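Local coordinates for protein citrate synthase (Thermotoga maritima, PDB 2P2W) that probably catalyses the condensation of oxaloacetate with acetyl-CoA and water to give citrate and CoA in the tricarboxylic acid cycle, at residues A[142-151]-A[159-170]; A[211-222]-A[299-307]. All coordinates share one frame; numbering follows the deposited sequence.

Both contacts pair helices of one mainly helical citrate synthase fold. Contact 2 lies at the predicted active site. It holds Asp300, whose side chain is about 3 Å from a citrate anion, probably from the crystallisation liquor, and about 7 Å from that of His250, the other predicted catalytic residue. Contact 1 lies further from the site, in the packing of two successive helices; its Phe170 side chain is about 12 Å from that of Asp300. The centres of the two contacts are 21 Å apart, yet they touch. Leu166 CD1 packs 3.9 Å from Phe307 CE1, and Ala169 CB lies 4.0 Å from Leu306 CD2. Helix 163-173 therefore packs against both helix 147-156 and helix 299-309.

Contact 1 of 2, residues A[142-151]-A[159-170]; sequences RKDLSHVENF and RNEKIRLLESAF
Val148 fits as a knob into a hole formed by Ile163, Leu166, Glu167 and Phe170. Val148 CG1 is anti to the backbone N (chi1 -178°) and meets Ile163 CG2 at 3.8 Å and Leu166 CD2 at 4.0 Å. Val148 CG2 comes in at the ring edge of Phe170, 3.8 Å from its CD2. Ile163 reaches further, with CD1 against the backbone and CG of Glu149. At the outer end, Leu145 CD2 lies over one face of the Arg159 guanidinium, 3.4 Å from NH1. Glu149 OE2 sits at the edge of the same group, in a long salt bridge of 3.6 Å to Arg159 NH1, with the carboxylate and guanidinium planes 85° apart. These residues join two consecutive helices of the mainly helical citrate synthase fold, 147-156 and 163-173, whose short axis segments run at 122°. A capping box fixes the first helix start: Glu149 N donates to Ser146 OG, and Ser146 N donates to Glu149 OE1 at 3.1 Å. A water accepts from Val148 N and donates to Glu167 OE2 at 2.8 Å, bridging the helices. Glu167 OE2 also accepts from Phe42 N. Thr323 and Ala324 of helix 317-337 pack on Phe170.

Contact 2 of 2, residues A[211-222]-A[299-307]; sequences HGGASEKVPPML and VDLYSSVLF
Helices 214-222 and 299-307 cross at -74°, with short axis segments 8.2 Å apart, and Ser215 and Asp300 come closest, CA to CA 4.7 Å. The approach is tight at Ser304, whose CB lies 3.0 Å from Ser215 O. Ser304 OG turns back to its own helix and donates to Asp300 O in the carbonyl plane, at 3.0 Å; chi1 of 66° sets OG between the backbone N and the carbonyl carbon, within reach of that oxygen. Val218 CG1 lies 3.4 Å from Ser304 OG and also touches Leu301 CD1. Ser215 OG likewise donates to Gly212 O, which also accepts from Ser215 N. Leu222 CD1 and Val305 CG2 meet at 3.9 Å. The Asp300 carboxylate lies beside residues 211-214; its OD2 is 3.5 Å from Ala214 CB. Asp300 OD2 is also 3.2 Å from His211 O, but both are acceptors. With alanine in place of Asp300 the carboxylate is gone, which would probably open a gap beside Ala214 and leave the site without its acidic group. His211 NE2 is hydrogen-bonded with Ser181 N, and ND1 weakly with the citrate. His211 and Asp300 beside this anion are consistent with the citrate synthase active site, Asp300 being its predicted catalytic aspartate.

Contact 1 of 2, residues A[142-151]-A[159-170]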
loop_
_atom_site.group_PDB
_atom_site.type_symbol
_atom_site.label_atom_id
_atom_site.label_comp_id
_atom_site.label_asym_id
_atom_site.label_seq_id
_atom_site.Cartn_x
_atom_site.Cartn_y
_atom_site.Cartn_z
ATOM N N ARG A 142 -3.633 26.340 15.143
ATOM C CA ARG A 142 -4.407 27.231 16.003
ATOM C C ARG A 142 -5.739 26.566 16.314
ATOM O O ARG A 142 -6.524 26.282 15.405
ATOM C CB ARG A 142 -4.642 28.571 15.306
ATOM C CG ARG A 142 -3.414 29.467 15.272
ATOM C CD ARG A 142 -3.696 30.736 14.496
ATOM N NE ARG A 142 -4.934 31.385 14.927
ATOM C CZ ARG A 142 -5.386 32.531 14.427
ATOM N NH1 ARG A 142 -4.696 33.155 13.480
ATOM N NH2 ARG A 142 -6.530 33.048 14.863
ATOM N N LYS A 143 -6.002 26.327 17.594
ATOM C CA LYS A 143 -7.231 25.656 17.988
ATOM C C LYS A 143 -8.498 26.479 17.770
ATOM O O LYS A 143 -9.601 25.932 17.806
ATOM C CB LYS A 143 -7.149 25.197 19.450
ATOM C CG LYS A 143 -7.931 23.910 19.712
ATOM C CD LYS A 143 -7.822 23.443 21.154
ATOM C CE LYS A 143 -8.521 22.096 21.343
ATOM N NZ LYS A 143 -9.979 22.192 21.076
ATOM N N ASP A 144 -8.351 27.781 17.534
ATOM C CA ASP A 144 -9.519 28.629 17.305
ATOM C C ASP A 144 -9.926 28.666 15.831
ATOM O O ASP A 144 -10.898 29.330 15.471
ATOM C CB ASP A 144 -9.263 30.057 17.816
ATOM C CG ASP A 144 -8.204 30.790 17.013
ATOM O OD1 ASP A 144 -7.150 30.187 16.721
ATOM O OD2 ASP A 144 -8.418 31.977 16.685
ATOM N N LEU A 145 -9.191 27.944 14.986
ATOM C CA LEU A 145 -9.485 27.897 13.550
ATOM C C LEU A 145 -10.028 26.534 13.106
ATOM O O LEU A 145 -9.735 25.511 13.719
ATOM C CB LEU A 145 -8.223 28.211 12.744
ATOM C CG LEU A 145 -7.556 29.578 12.929
ATOM C CD1 LEU A 145 -6.354 29.673 12.000
ATOM C CD2 LEU A 145 -8.552 30.694 12.621
ATOM N N SER A 146 -10.808 26.525 12.028
ATOM C CA SER A 146 -11.372 25.281 11.501
ATOM C C SER A 146 -10.269 24.462 10.834
ATOM O O SER A 146 -9.162 24.958 10.634
ATOM C CB SER A 146 -12.471 25.583 10.477
ATOM O OG SER A 146 -11.917 25.977 9.231
ATOM N N HIS A 147 -10.577 23.210 10.499
ATOM C CA HIS A 147 -9.616 22.308 9.858
ATOM C C HIS A 147 -8.967 22.919 8.609
ATOM O O HIS A 147 -7.742 22.907 8.469
ATOM C CB HIS A 147 -10.315 20.993 9.486
ATOM C CG HIS A 147 -9.382 19.895 9.068
ATOM N ND1 HIS A 147 -8.457 19.333 9.924
ATOM C CD2 HIS A 147 -9.254 19.233 7.893
ATOM C CE1 HIS A 147 -7.802 18.371 9.293
ATOM N NE2 HIS A 147 -8.267 18.291 8.061
ATOM N N VAL A 148 -9.786 23.451 7.706
ATOM C CA VAL A 148 -9.281 24.043 6.466
ATOM C C VAL A 148 -8.668 25.431 6.695
ATOM O O VAL A 148 -7.611 25.743 6.145
ATOM C CB VAL A 148 -10.403 24.126 5.404
ATOM C CG1 VAL A 148 -9.862 24.709 4.106
ATOM C CG2 VAL A 148 -10.978 22.735 5.156
ATOM N N GLU A 149 -9.326 26.263 7.500
ATOM C CA GLU A 149 -8.798 27.596 7.807
ATOM C C GLU A 149 -7.393 27.439 8.370
ATOM O O GLU A 149 -6.457 28.135 7.973
ATOM C CB GLU A 149 -9.645 28.289 8.880
ATOM C CG GLU A 149 -10.858 29.026 8.383
ATOM C CD GLU A 149 -11.646 29.655 9.520
ATOM O OE1 GLU A 149 -11.477 29.224 10.689
ATOM O OE2 GLU A 149 -12.445 30.575 9.242
ATOM N N ASN A 150 -7.264 26.515 9.315
ATOM C CA ASN A 150 -5.989 26.271 9.964
ATOM C C ASN A 150 -4.905 25.779 9.018
ATOM O O ASN A 150 -3.731 26.133 9.169
ATOM C CB ASN A 150 -6.147 25.265 11.094
ATOM C CG ASN A 150 -4.837 24.985 11.784
ATOM O OD1 ASN A 150 -4.273 25.847 12.461
ATOM N ND2 ASN A 150 -4.353 23.758 11.637
ATOM N N PHE A 151 -5.285 24.944 8.058
ATOM C CA PHE A 151 -4.306 24.440 7.107
ATOM C C PHE A 151 -3.742 25.621 6.332
ATOM O O PHE A 151 -2.527 25.770 6.192
ATOM C CB PHE A 151 -4.950 23.445 6.140
ATOM C CG PHE A 151 -4.037 23.009 5.029
ATOM C CD1 PHE A 151 -2.728 22.624 5.298
ATOM C CD2 PHE A 151 -4.487 22.983 3.712
ATOM C CE1 PHE A 151 -1.874 22.217 4.272
ATOM C CE2 PHE A 151 -3.642 22.577 2.675
ATOM C CZ PHE A 151 -2.333 22.194 2.957
ATOM N N ARG A 159 -5.225 34.553 6.563
ATOM C CA ARG A 159 -6.552 34.030 6.274
ATOM C C ARG A 159 -7.182 34.790 5.121
ATOM O O ARG A 159 -7.115 36.018 5.058
ATOM C CB ARG A 159 -7.443 34.101 7.512
ATOM C CG ARG A 159 -7.212 32.943 8.466
ATOM C CD ARG A 159 -8.412 32.712 9.358
ATOM N NE ARG A 159 -8.485 33.666 10.458
ATOM C CZ ARG A 159 -9.533 33.774 11.266
ATOM N NH1 ARG A 159 -10.588 32.991 11.088
ATOM N NH2 ARG A 159 -9.523 34.652 12.259
ATOM N N ASN A 160 -7.803 34.045 4.213
ATOM C CA ASN A 160 -8.410 34.624 3.026
ATOM C C ASN A 160 -9.729 33.942 2.669
ATOM O O ASN A 160 -9.952 32.782 3.012
ATOM C CB ASN A 160 -7.417 34.502 1.863
ATOM C CG ASN A 160 -7.933 35.113 0.587
ATOM O OD1 ASN A 160 -8.947 34.682 0.046
ATOM N ND2 ASN A 160 -7.234 36.130 0.092
ATOM N N GLU A 161 -10.595 34.673 1.975
ATOM C CA GLU A 161 -11.895 34.161 1.551
ATOM C C GLU A 161 -11.765 32.947 0.631
ATOM O O GLU A 161 -12.677 32.122 0.543
ATOM C CB GLU A 161 -12.672 35.265 0.831
ATOM C CG GLU A 161 -14.042 34.848 0.328
ATOM C CD GLU A 161 -14.639 35.857 -0.635
ATOM O OE1 GLU A 161 -13.872 36.450 -1.427
ATOM O OE2 GLU A 161 -15.872 36.057 -0.599
ATOM N N LYS A 162 -10.630 32.848 -0.055
ATOM C CA LYS A 162 -10.368 31.740 -0.969
ATOM C C LYS A 162 -10.465 30.398 -0.250
ATOM O O LYS A 162 -10.618 29.348 -0.880
ATOM C CB LYS A 162 -8.978 31.900 -1.591
ATOM C CG LYS A 162 -8.959 32.807 -2.817
ATOM C CD LYS A 162 -7.680 33.635 -2.902
ATOM C CE LYS A 162 -6.463 32.873 -2.402
ATOM N NZ LYS A 162 -5.232 33.261 -3.154
ATOM N N ILE A 163 -10.370 30.444 1.074
ATOM C CA ILE A 163 -10.451 29.246 1.897
ATOM C C ILE A 163 -11.721 28.446 1.606
ATOM O O ILE A 163 -11.695 27.215 1.570
ATOM C CB ILE A 163 -10.396 29.621 3.399
ATOM C CG1 ILE A 163 -8.990 30.123 3.747
ATOM C CG2 ILE A 163 -10.775 28.424 4.262
ATOM C CD1 ILE A 163 -8.856 30.699 5.154
ATOM N N ARG A 164 -12.829 29.148 1.388
ATOM C CA ARG A 164 -14.114 28.523 1.085
ATOM C C ARG A 164 -14.039 27.621 -0.153
ATOM O O ARG A 164 -14.651 26.563 -0.221
ATOM C CB ARG A 164 -15.143 29.632 0.859
ATOM C CG ARG A 164 -15.425 30.432 2.131
ATOM C CD ARG A 164 -16.632 31.362 1.967
ATOM N NE ARG A 164 -16.776 32.233 3.137
ATOM C CZ ARG A 164 -17.536 31.782 4.152
ATOM N NH1 ARG A 164 -18.112 30.596 4.074
ATOM N NH2 ARG A 164 -17.703 32.541 5.239
ATOM N N LEU A 165 -13.292 28.075 -1.156
ATOM C CA LEU A 165 -13.153 27.326 -2.400
ATOM C C LEU A 165 -12.368 26.039 -2.133
ATOM O O LEU A 165 -12.713 24.970 -2.642
ATOM C CB LEU A 165 -12.438 28.182 -3.451
ATOM C CG LEU A 165 -13.014 29.590 -3.663
ATOM C CD1 LEU A 165 -12.263 30.282 -4.797
ATOM C CD2 LEU A 165 -14.507 29.510 -3.965
ATOM N N LEU A 166 -11.312 26.146 -1.333
ATOM C CA LEU A 166 -10.498 24.986 -0.988
ATOM C C LEU A 166 -11.327 23.977 -0.199
ATOM O O LEU A 166 -11.219 22.772 -0.416
ATOM C CB LEU A 166 -9.278 25.409 -0.159
ATOM C CG LEU A 166 -8.386 24.268 0.350
ATOM C CD1 LEU A 166 -7.897 23.439 -0.825
ATOM C CD2 LEU A 166 -7.206 24.832 1.130
ATOM N N GLU A 167 -12.161 24.470 0.713
ATOM C CA GLU A 167 -12.998 23.588 1.519
ATOM C C GLU A 167 -13.984 22.814 0.635
ATOM O O GLU A 167 -14.177 21.608 0.816
ATOM C CB GLU A 167 -13.745 24.401 2.584
ATOM C CG GLU A 167 -14.626 23.571 3.506
ATOM C CD GLU A 167 -14.552 24.042 4.950
ATOM O OE1 GLU A 167 -14.550 25.271 5.179
ATOM O OE2 GLU A 167 -14.503 23.186 5.857
ATOM N N SER A 168 -14.609 23.502 -0.320
ATOM C CA SER A 168 -15.543 22.835 -1.226
ATOM C C SER A 168 -14.797 21.741 -1.990
ATOM O O SER A 168 -15.315 20.642 -2.185
ATOM C CB SER A 168 -16.144 23.832 -2.227
ATOM O OG SER A 168 -17.039 24.727 -1.593
ATOM N N ALA A 169 -13.574 22.049 -2.415
ATOM C CA ALA A 169 -12.757 21.088 -3.154
ATOM C C ALA A 169 -12.475 19.842 -2.319
ATOM O O ALA A 169 -12.586 18.716 -2.814
ATOM C CB ALA A 169 -11.445 21.735 -3.586
ATOM N N PHE A 170 -12.099 20.033 -1.057
ATOM C CA PHE A 170 -11.824 18.885 -0.197
ATOM C C PHE A 170 -13.061 17.996 -0.079
ATOM O O PHE A 170 -12.980 16.775 -0.218
ATOM C CB PHE A 170 -11.399 19.331 1.203
ATOM C CG PHE A 170 -9.977 19.809 1.291
ATOM C CD1 PHE A 170 -8.972 19.212 0.535
ATOM C CD2 PHE A 170 -9.631 20.814 2.193
ATOM C CE1 PHE A 170 -7.643 19.604 0.679
ATOM C CE2 PHE A 170 -8.308 21.214 2.346
ATOM C CZ PHE A 170 -7.309 20.607 1.588
HETATM O O HOH W 1 -12.626 23.201 7.979
#

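Contact 2 of 2, residues A[211-222]-A[299-307]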
loop_
_atom_site.group_PDB
_atom_site.type_symbol
_atom_site.label_atom_id
_atom_site.label_comp_id
_atom_site.label_asym_id
_atom_site.label_seq_id
_atom_site.Cartn_x
_atom_site.Cartn_y
_atom_site.Cartn_z
ATOM N N HIS A 211 -3.935 7.805 -11.576
ATOM C CA HIS A 211 -4.909 8.004 -10.509
ATOM C C HIS A 211 -4.865 9.452 -10.016
ATOM O O HIS A 211 -4.989 10.404 -10.781
ATOM C CB HIS A 211 -4.577 7.042 -9.357
ATOM C CG HIS A 211 -5.715 6.958 -8.368
ATOM N ND1 HIS A 211 -6.932 7.527 -8.558
ATOM C CD2 HIS A 211 -5.746 6.251 -7.157
ATOM C CE1 HIS A 211 -7.675 7.170 -7.490
ATOM N NE2 HIS A 211 -6.990 6.406 -6.635
ATOM N N GLY A 212 -4.693 9.657 -8.695
ATOM C CA GLY A 212 -4.682 11.047 -8.212
ATOM C C GLY A 212 -3.527 11.884 -8.806
ATOM O O GLY A 212 -3.626 13.091 -8.977
ATOM N N GLY A 213 -2.420 11.205 -9.085
ATOM C CA GLY A 213 -1.242 11.876 -9.611
ATOM C C GLY A 213 -1.473 12.609 -10.922
ATOM O O GLY A 213 -0.657 13.439 -11.324
ATOM N N ALA A 214 -2.573 12.300 -11.603
ATOM C CA ALA A 214 -2.883 12.969 -12.860
ATOM C C ALA A 214 -3.034 14.471 -12.596
ATOM O O ALA A 214 -2.802 15.293 -13.481
ATOM C CB ALA A 214 -4.172 12.401 -13.460
ATOM N N SER A 215 -3.409 14.823 -11.369
ATOM C CA SER A 215 -3.578 16.228 -11.011
ATOM C C SER A 215 -2.261 17.000 -11.125
ATOM O O SER A 215 -2.257 18.176 -11.484
ATOM C CB SER A 215 -4.135 16.357 -9.588
ATOM O OG SER A 215 -3.223 15.865 -8.618
ATOM N N GLU A 216 -1.142 16.341 -10.831
ATOM C CA GLU A 216 0.157 17.005 -10.918
ATOM C C GLU A 216 0.647 17.058 -12.364
ATOM O O GLU A 216 1.512 17.863 -12.705
ATOM C CB GLU A 216 1.187 16.284 -10.044
ATOM C CG GLU A 216 0.723 16.084 -8.607
ATOM C CD GLU A 216 1.825 15.602 -7.682
ATOM O OE1 GLU A 216 2.881 15.157 -8.187
ATOM O OE2 GLU A 216 1.619 15.662 -6.446
ATOM N N LYS A 217 0.089 16.202 -13.214
ATOM C CA LYS A 217 0.479 16.176 -14.625
ATOM C C LYS A 217 -0.310 17.156 -15.489
ATOM O O LYS A 217 0.056 17.493 -16.602
ATOM C CB LYS A 217 0.272 14.750 -15.160
ATOM C CG LYS A 217 1.470 13.839 -14.859
ATOM C CD LYS A 217 2.296 13.469 -16.095
ATOM C CE LYS A 217 3.559 12.672 -15.743
ATOM N NZ LYS A 217 4.678 13.173 -16.542
ATOM N N VAL A 218 -1.479 17.590 -14.975
ATOM C CA VAL A 218 -2.306 18.461 -15.800
ATOM C C VAL A 218 -1.676 19.830 -16.102
ATOM O O VAL A 218 -1.606 20.269 -17.246
ATOM C CB VAL A 218 -3.716 18.560 -15.220
ATOM C CG1 VAL A 218 -4.459 19.729 -15.875
ATOM C CG2 VAL A 218 -4.481 17.273 -15.517
ATOM N N PRO A 219 -1.251 20.563 -15.069
ATOM C CA PRO A 219 -0.625 21.857 -15.295
ATOM C C PRO A 219 0.460 21.836 -16.399
ATOM O O PRO A 219 0.459 22.637 -17.321
ATOM C CB PRO A 219 -0.112 22.344 -13.941
ATOM C CG PRO A 219 -1.076 21.758 -12.918
ATOM C CD PRO A 219 -1.391 20.355 -13.622
ATOM N N PRO A 220 1.413 20.890 -16.313
ATOM C CA PRO A 220 2.483 20.792 -17.319
ATOM C C PRO A 220 1.932 20.456 -18.710
ATOM O O PRO A 220 2.462 20.900 -19.740
ATOM C CB PRO A 220 3.371 19.669 -16.779
ATOM C CG PRO A 220 2.855 19.102 -15.484
ATOM C CD PRO A 220 1.608 19.893 -15.248
ATOM N N MET A 221 0.872 19.657 -18.734
ATOM C CA MET A 221 0.249 19.273 -19.993
ATOM C C MET A 221 -0.409 20.500 -20.611
ATOM O O MET A 221 -0.292 20.742 -21.813
ATOM C CB MET A 221 -0.804 18.190 -19.763
ATOM C CG MET A 221 -1.535 17.782 -21.028
ATOM S SD MET A 221 -3.072 16.914 -20.683
ATOM C CE MET A 221 -4.084 18.247 -20.073
ATOM N N LEU A 222 -1.101 21.272 -19.779
ATOM C CA LEU A 222 -1.766 22.483 -20.249
ATOM C C LEU A 222 -0.732 23.452 -20.822
ATOM O O LEU A 222 -0.958 24.082 -21.856
ATOM C CB LEU A 222 -2.533 23.142 -19.094
ATOM C CG LEU A 222 -3.690 22.309 -18.525
ATOM C CD1 LEU A 222 -4.306 23.012 -17.317
ATOM C CD2 LEU A 222 -4.731 22.081 -19.613
ATOM N N VAL A 299 -12.333 14.947 -12.292
ATOM C CA VAL A 299 -11.984 15.951 -11.292
ATOM C C VAL A 299 -10.547 16.475 -11.326
ATOM O O VAL A 299 -10.307 17.635 -10.986
ATOM C CB VAL A 299 -12.305 15.428 -9.860
ATOM C CG1 VAL A 299 -11.266 14.409 -9.429
ATOM C CG2 VAL A 299 -12.385 16.591 -8.878
ATOM N N ASP A 300 -9.595 15.641 -11.741
ATOM C CA ASP A 300 -8.187 16.047 -11.774
ATOM C C ASP A 300 -7.885 17.236 -12.693
ATOM O O ASP A 300 -6.925 17.975 -12.462
ATOM C CB ASP A 300 -7.284 14.880 -12.201
ATOM C CG ASP A 300 -7.378 13.682 -11.269
ATOM O OD1 ASP A 300 -7.572 13.883 -10.052
ATOM O OD2 ASP A 300 -7.235 12.538 -11.758
ATOM N N LEU A 301 -8.686 17.406 -13.741
ATOM C CA LEU A 301 -8.463 18.499 -14.684
ATOM C C LEU A 301 -8.620 19.867 -14.031
ATOM O O LEU A 301 -7.775 20.744 -14.201
ATOM C CB LEU A 301 -9.426 18.394 -15.879
ATOM C CG LEU A 301 -9.243 19.433 -16.999
ATOM C CD1 LEU A 301 -7.892 19.228 -17.677
ATOM C CD2 LEU A 301 -10.368 19.306 -18.019
ATOM N N TYR A 302 -9.698 20.049 -13.276
ATOM C CA TYR A 302 -9.953 21.331 -12.643
ATOM C C TYR A 302 -9.484 21.481 -11.206
ATOM O O TYR A 302 -9.232 22.599 -10.756
ATOM C CB TYR A 302 -11.440 21.663 -12.762
ATOM C CG TYR A 302 -11.865 21.837 -14.202
ATOM C CD1 TYR A 302 -11.309 22.848 -14.993
ATOM C CD2 TYR A 302 -12.799 20.981 -14.783
ATOM C CE1 TYR A 302 -11.672 22.999 -16.324
ATOM C CE2 TYR A 302 -13.173 21.123 -16.116
ATOM C CZ TYR A 302 -12.606 22.132 -16.882
ATOM O OH TYR A 302 -12.964 22.265 -18.203
ATOM N N SER A 303 -9.370 20.379 -10.473
ATOM C CA SER A 303 -8.891 20.481 -9.100
ATOM C C SER A 303 -7.452 20.996 -9.150
ATOM O O SER A 303 -7.060 21.846 -8.346
ATOM C CB SER A 303 -8.928 19.120 -8.395
ATOM O OG SER A 303 -7.975 18.230 -8.948
ATOM N N SER A 304 -6.676 20.485 -10.102
ATOM C CA SER A 304 -5.282 20.901 -10.248
ATOM C C SER A 304 -5.184 22.392 -10.567
ATOM O O SER A 304 -4.340 23.095 -10.010
ATOM C CB SER A 304 -4.580 20.090 -11.347
ATOM O OG SER A 304 -5.124 20.353 -12.628
ATOM N N VAL A 305 -6.047 22.877 -11.456
ATOM C CA VAL A 305 -6.022 24.296 -11.811
ATOM C C VAL A 305 -6.392 25.151 -10.596
ATOM O O VAL A 305 -5.770 26.186 -10.343
ATOM C CB VAL A 305 -6.983 24.599 -12.992
ATOM C CG1 VAL A 305 -7.020 26.102 -13.267
ATOM C CG2 VAL A 305 -6.500 23.867 -14.247
ATOM N N LEU A 306 -7.389 24.716 -9.832
ATOM C CA LEU A 306 -7.787 25.464 -8.644
ATOM C C LEU A 306 -6.641 25.523 -7.634
ATOM O O LEU A 306 -6.320 26.595 -7.116
ATOM C CB LEU A 306 -9.020 24.833 -7.985
ATOM C CG LEU A 306 -9.475 25.506 -6.680
ATOM C CD1 LEU A 306 -9.830 26.959 -6.961
ATOM C CD2 LEU A 306 -10.673 24.771 -6.083
ATOM N N PHE A 307 -6.025 24.376 -7.351
ATOM C CA PHE A 307 -4.926 24.336 -6.392
ATOM C C PHE A 307 -3.793 25.262 -6.820
ATOM O O PHE A 307 -3.171 25.931 -5.988
ATOM C CB PHE A 307 -4.397 22.905 -6.227
ATOM C CG PHE A 307 -5.396 21.953 -5.622
ATOM C CD1 PHE A 307 -6.374 22.411 -4.742
ATOM C CD2 PHE A 307 -5.339 20.594 -5.909
ATOM C CE1 PHE A 307 -7.281 21.525 -4.155
ATOM C CE2 PHE A 307 -6.240 19.703 -5.328
ATOM C CZ PHE A 307 -7.210 20.170 -4.450
#